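Local coordinates for methyl-coenzyme M reductase subunit beta (Methanosarcina barkeri, PDB 1E6Y), which forms part of methyl-coenzyme M reductase I, the nickel F430 enzyme that releases methane from methyl-coenzyme M with coenzyme B as reductant, at residues E[367-372]-E[399-404]; E[22-27]-E[218-223]. One frame throughout, in Å; residues are numbered along the deposited sequence.

Interaction 1 of 2, residues E[367-372]-E[399-404]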
# COMPACT_ATOMS: atom_id res chain seq x y z
N GLY E 367 -1.37 -19.99 -8.01
CA GLY E 367 -2.33 -20.49 -8.97
C GLY E 367 -1.67 -21.50 -9.89
O GLY E 367 -0.65 -22.09 -9.53
N GLY E 368 -2.27 -21.73 -11.05
CA GLY E 368 -1.61 -22.52 -12.07
C GLY E 368 -0.41 -21.79 -12.65
O GLY E 368 -0.29 -20.58 -12.47
N PRO E 369 0.52 -22.50 -13.32
CA PRO E 369 1.76 -21.89 -13.81
C PRO E 369 1.56 -20.60 -14.62
O PRO E 369 2.38 -19.69 -14.55
CB PRO E 369 2.37 -23.00 -14.67
CG PRO E 369 1.89 -24.25 -14.01
CD PRO E 369 0.48 -23.95 -13.58
N GLY E 370 0.41 -20.50 -15.29
CA GLY E 370 0.18 -19.38 -16.20
C GLY E 370 0.01 -18.01 -15.57
O GLY E 370 0.12 -17.00 -16.27
N VAL E 371 -0.30 -17.96 -14.28
CA VAL E 371 -0.53 -16.67 -13.61
C VAL E 371 0.76 -16.02 -13.11
O VAL E 371 0.77 -14.84 -12.77
CB VAL E 371 -1.52 -16.82 -12.42
CG1 VAL E 371 -2.79 -17.50 -12.89
CG2 VAL E 371 -0.88 -17.59 -11.28
N PHE E 372 1.85 -16.78 -13.15
CA PHE E 372 3.12 -16.30 -12.62
C PHE E 372 3.89 -15.45 -13.61
O PHE E 372 3.61 -15.44 -14.81
CB PHE E 372 3.97 -17.49 -12.16
CG PHE E 372 3.43 -18.19 -10.95
CD1 PHE E 372 2.57 -19.27 -11.09
CD2 PHE E 372 3.73 -17.73 -9.68
CE1 PHE E 372 2.01 -19.89 -9.97
CE2 PHE E 372 3.18 -18.34 -8.55
CZ PHE E 372 2.32 -19.42 -8.70
N GLY E 399 -4.83 -28.87 -21.89
CA GLY E 399 -6.13 -28.46 -21.37
C GLY E 399 -6.43 -28.94 -19.96
O GLY E 399 -7.54 -29.39 -19.68
N THR E 400 -5.45 -28.81 -19.07
CA THR E 400 -5.61 -29.25 -17.68
C THR E 400 -5.93 -28.09 -16.74
O THR E 400 -6.28 -28.31 -15.58
CB THR E 400 -4.33 -29.95 -17.15
OG1 THR E 400 -3.30 -28.97 -16.96
CG2 THR E 400 -3.85 -31.01 -18.12
N GLN E 401 -5.79 -26.86 -17.23
CA GLN E 401 -5.84 -25.67 -16.39
C GLN E 401 -7.22 -25.01 -16.37
O GLN E 401 -7.88 -24.92 -17.41
CB GLN E 401 -4.80 -24.65 -16.85
CG GLN E 401 -3.37 -25.16 -16.86
CD GLN E 401 -2.83 -25.40 -15.47
OE1 GLN E 401 -2.42 -26.51 -15.13
NE2 GLN E 401 -2.83 -24.36 -14.65
N MET E 402 -7.60 -24.47 -15.22
CA MET E 402 -8.80 -23.63 -15.13
C MET E 402 -8.49 -22.25 -15.67
O MET E 402 -9.31 -21.65 -16.38
CB MET E 402 -9.27 -23.51 -13.68
CG MET E 402 -9.88 -24.78 -13.12
SD MET E 402 -10.97 -25.59 -14.29
CE MET E 402 -12.33 -24.43 -14.34
N PHE E 403 -7.34 -21.72 -15.28
CA PHE E 403 -6.94 -20.40 -15.74
C PHE E 403 -5.99 -20.53 -16.92
O PHE E 403 -4.79 -20.31 -16.82
CB PHE E 403 -6.33 -19.61 -14.59
CG PHE E 403 -7.32 -19.33 -13.49
CD1 PHE E 403 -7.42 -20.20 -12.41
CD2 PHE E 403 -8.29 -18.35 -13.66
CE1 PHE E 403 -8.49 -20.11 -11.52
CE2 PHE E 403 -9.36 -18.25 -12.78
CZ PHE E 403 -9.46 -19.13 -11.71
N SER E 404 -6.59 -20.94 -18.04
CA SER E 404 -5.87 -21.24 -19.27
C SER E 404 -5.47 -19.97 -20.00
O SER E 404 -5.85 -18.86 -19.60
CB SER E 404 -6.76 -22.08 -20.18
OG SER E 404 -7.99 -21.43 -20.43
O HOH W 1 -1.95 -22.04 -15.72

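Interaction 2 of 2, residues E[22-27]-E[218-223]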
# COMPACT_ATOMS: atom_id res chain seq x y z
N SER E 22 26.23 -8.93 -28.60
CA SER E 22 25.31 -8.36 -29.57
C SER E 22 23.87 -8.74 -29.25
O SER E 22 22.93 -8.21 -29.84
CB SER E 22 25.66 -8.83 -30.99
OG SER E 22 25.33 -10.20 -31.16
N LEU E 23 23.70 -9.69 -28.33
CA LEU E 23 22.39 -10.15 -27.90
C LEU E 23 21.85 -9.36 -26.70
O LEU E 23 20.72 -9.57 -26.28
CB LEU E 23 22.45 -11.64 -27.54
CG LEU E 23 22.88 -12.59 -28.66
CD1 LEU E 23 22.95 -14.02 -28.12
CD2 LEU E 23 21.91 -12.50 -29.83
N ALA E 24 22.68 -8.48 -26.14
CA ALA E 24 22.27 -7.66 -25.01
C ALA E 24 21.09 -6.78 -25.38
O ALA E 24 21.07 -6.17 -26.46
CB ALA E 24 23.43 -6.79 -24.55
N PRO E 25 20.07 -6.69 -24.50
CA PRO E 25 18.96 -5.75 -24.69
C PRO E 25 19.43 -4.33 -24.98
O PRO E 25 18.80 -3.60 -25.75
CB PRO E 25 18.20 -5.85 -23.37
CG PRO E 25 18.44 -7.26 -22.93
CD PRO E 25 19.88 -7.53 -23.30
N THR E 26 20.59 -3.99 -24.43
CA THR E 26 21.16 -2.65 -24.56
C THR E 26 21.87 -2.42 -25.90
O THR E 26 22.25 -1.29 -26.22
CB THR E 26 22.15 -2.37 -23.42
OG1 THR E 26 23.04 -3.49 -23.28
CG2 THR E 26 21.41 -2.16 -22.10
N ARG E 27 22.05 -3.48 -26.69
CA ARG E 27 22.72 -3.38 -27.98
C ARG E 27 21.90 -3.93 -29.13
O ARG E 27 22.09 -3.52 -30.29
CB ARG E 27 24.06 -4.16 -27.96
CG ARG E 27 25.05 -3.60 -26.97
CD ARG E 27 26.44 -4.26 -27.05
NE ARG E 27 27.18 -3.88 -25.86
CZ ARG E 27 27.20 -4.62 -24.73
NH1 ARG E 27 27.86 -4.17 -23.69
NH2 ARG E 27 26.53 -5.76 -24.76
N GLY E 218 14.63 -7.20 -18.28
CA GLY E 218 14.38 -6.81 -16.90
C GLY E 218 15.64 -6.86 -16.05
O GLY E 218 15.96 -5.88 -15.38
N ILE E 219 16.37 -7.97 -16.10
CA ILE E 219 17.61 -8.11 -15.34
C ILE E 219 18.60 -7.00 -15.69
O ILE E 219 19.22 -6.41 -14.81
CB ILE E 219 18.29 -9.49 -15.60
CG1 ILE E 219 17.32 -10.63 -15.24
CG2 ILE E 219 19.57 -9.61 -14.78
CD1 ILE E 219 16.83 -10.60 -13.80
N PHE E 220 18.65 -6.62 -16.97
CA PHE E 220 19.50 -5.52 -17.40
C PHE E 220 19.04 -4.19 -16.82
O PHE E 220 19.86 -3.40 -16.34
CB PHE E 220 19.53 -5.44 -18.93
CG PHE E 220 20.63 -6.27 -19.55
CD1 PHE E 220 20.59 -7.66 -19.51
CD2 PHE E 220 21.72 -5.65 -20.17
CE1 PHE E 220 21.61 -8.42 -20.06
CE2 PHE E 220 22.75 -6.41 -20.72
CZ PHE E 220 22.69 -7.79 -20.67
N GLU E 221 17.73 -3.96 -16.80
CA GLU E 221 17.20 -2.71 -16.25
C GLU E 221 17.31 -2.68 -14.72
O GLU E 221 17.39 -1.60 -14.12
CB GLU E 221 15.75 -2.50 -16.68
CG GLU E 221 15.27 -1.06 -16.50
CD GLU E 221 13.89 -0.79 -17.06
OE1 GLU E 221 13.20 -1.74 -17.50
OE2 GLU E 221 13.49 0.39 -17.07
N MET E 222 17.39 -3.86 -14.11
CA MET E 222 17.62 -4.00 -12.67
C MET E 222 19.07 -3.71 -12.28
O MET E 222 19.41 -3.68 -11.10
CB MET E 222 17.27 -5.42 -12.20
CG MET E 222 15.79 -5.74 -12.15
SD MET E 222 15.52 -7.51 -12.10
CE MET E 222 16.49 -7.98 -10.65
N GLY E 223 19.94 -3.59 -13.28
CA GLY E 223 21.36 -3.43 -13.02
C GLY E 223 22.00 -4.74 -12.58
O GLY E 223 23.01 -4.73 -11.89

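Interaction 1 of 2, residues E[367-372]-E[399-404]
A glycine-rich loop beside the coenzyme B pocket, carrying the single 3-10 turn 369-371, meets the loop that leads into helix 405-416, with Gln-401 and Phe-403 reaching across to Gly-368, Pro-369 and Val-371. The loop continues directly from Gly-366, which binds coenzyme B, and the side chain of Val-371 lies about 6 Å from the bound coenzyme.

The closest approaches are made by the amide of Gln-401. Its CG stands beside the backbone N and anti to the carbonyl carbon (chi1 -57°), and a bend at chi2 carries the amide to the start of the turn. There NE2 lies 3.4 Å from Gly-368 CA and 3.5 Å from Pro-369 CD, the side chains of Gln-401 and Pro-369 crossing at about a right angle. Because Gly-368 has no side chain, the amide nitrogen can sit directly against its alpha carbon. Between Val-371 and Phe-403 the contact is looser and apolar, Val-371 CG1 facing Phe-403 CB at 4.5 Å.

Pro-369 also rests on Val-390 and Val-394 of helix 387-395, while the ring of Phe-403 packs edge-to-face on an aromatic side chain of another subunit. The turn itself is closed by Val-371 N bonding to Gly-368 O. Polar groups from the two loops are joined through one bridging water rather than directly: it accepts a bond from Gly-370 N at 2.9 Å, takes a weak one from Gln-401 NE2 at 2.7 Å, and donates a weak, long one to Phe-403 O.

Interaction 2 of 2, residues E[22-27]-E[218-223]
This is a buried aromatic contact in which Phe-220, near the C-terminal end of helix 204-221, is covered by a type I beta turn, residues 24-27, between strand 13-19 and helix 29-40. It joins the N-terminal and C-terminal family regions of the chain, away from the annotated sites.

The central feature is a CH-pi contact. Pro-25 presents CD over one face of the Phe-220 ring, 3.7 Å from the centroid and only 7° off the ring normal, so the carbon sits almost exactly above the middle. The proline ring crosses the phenyl side chain at about a right angle, with CG reaching towards the inner end of the ring near Phe-220 CG and CD1. Ala-24 and Thr-26 come obliquely to the CE2 and CD2 side of the ring: Ala-24 CB and Thr-26 OG1 each lie 3.9 Å from Phe-220 CE2. The methyl CG2 of Thr-26 is 4.0 Å from Phe-220 CD2. The Thr-26 torsion (chi1 48°) sets OG1 between the backbone N and the carbonyl carbon, and places both branches of the side chain against the ring.

The turn keeps its shape through a backbone bond from Arg-27 N to Ala-24 O, 2.9 Å long. Leu-234 and Glu-230 of helix 228-241 also pack on Phe-220, and Glu-230 forms a salt bridge with Arg-27; Pro-25 further touches Ala-119 of the second copy of this subunit. The helix is terminated by a Schellman motif, in which Gly-223, with positive phi, sends its N back to Phe-220 O at 3.1 Å.

In the fold
The two interactions lie on opposite sides of the chain's centre, each about 15 Å from it, with their own centres 29 Å apart and nearest atoms about 14 Å apart. Along the sequence they come in series: 22-27 with 218-223 closes before 367-372 with 399-404 opens. Interaction 2 joins segments 191 residues apart at their closest ends and ties the N-terminal region to helix 204-221, near the second copy of the subunit. Interaction 1 is more local, bringing together the loops before and after helix 387-395 within the C-terminal region, close to bound coenzyme B. One contact thus joins the N-terminal and C-terminal family regions, while the other borders the coenzyme pocket.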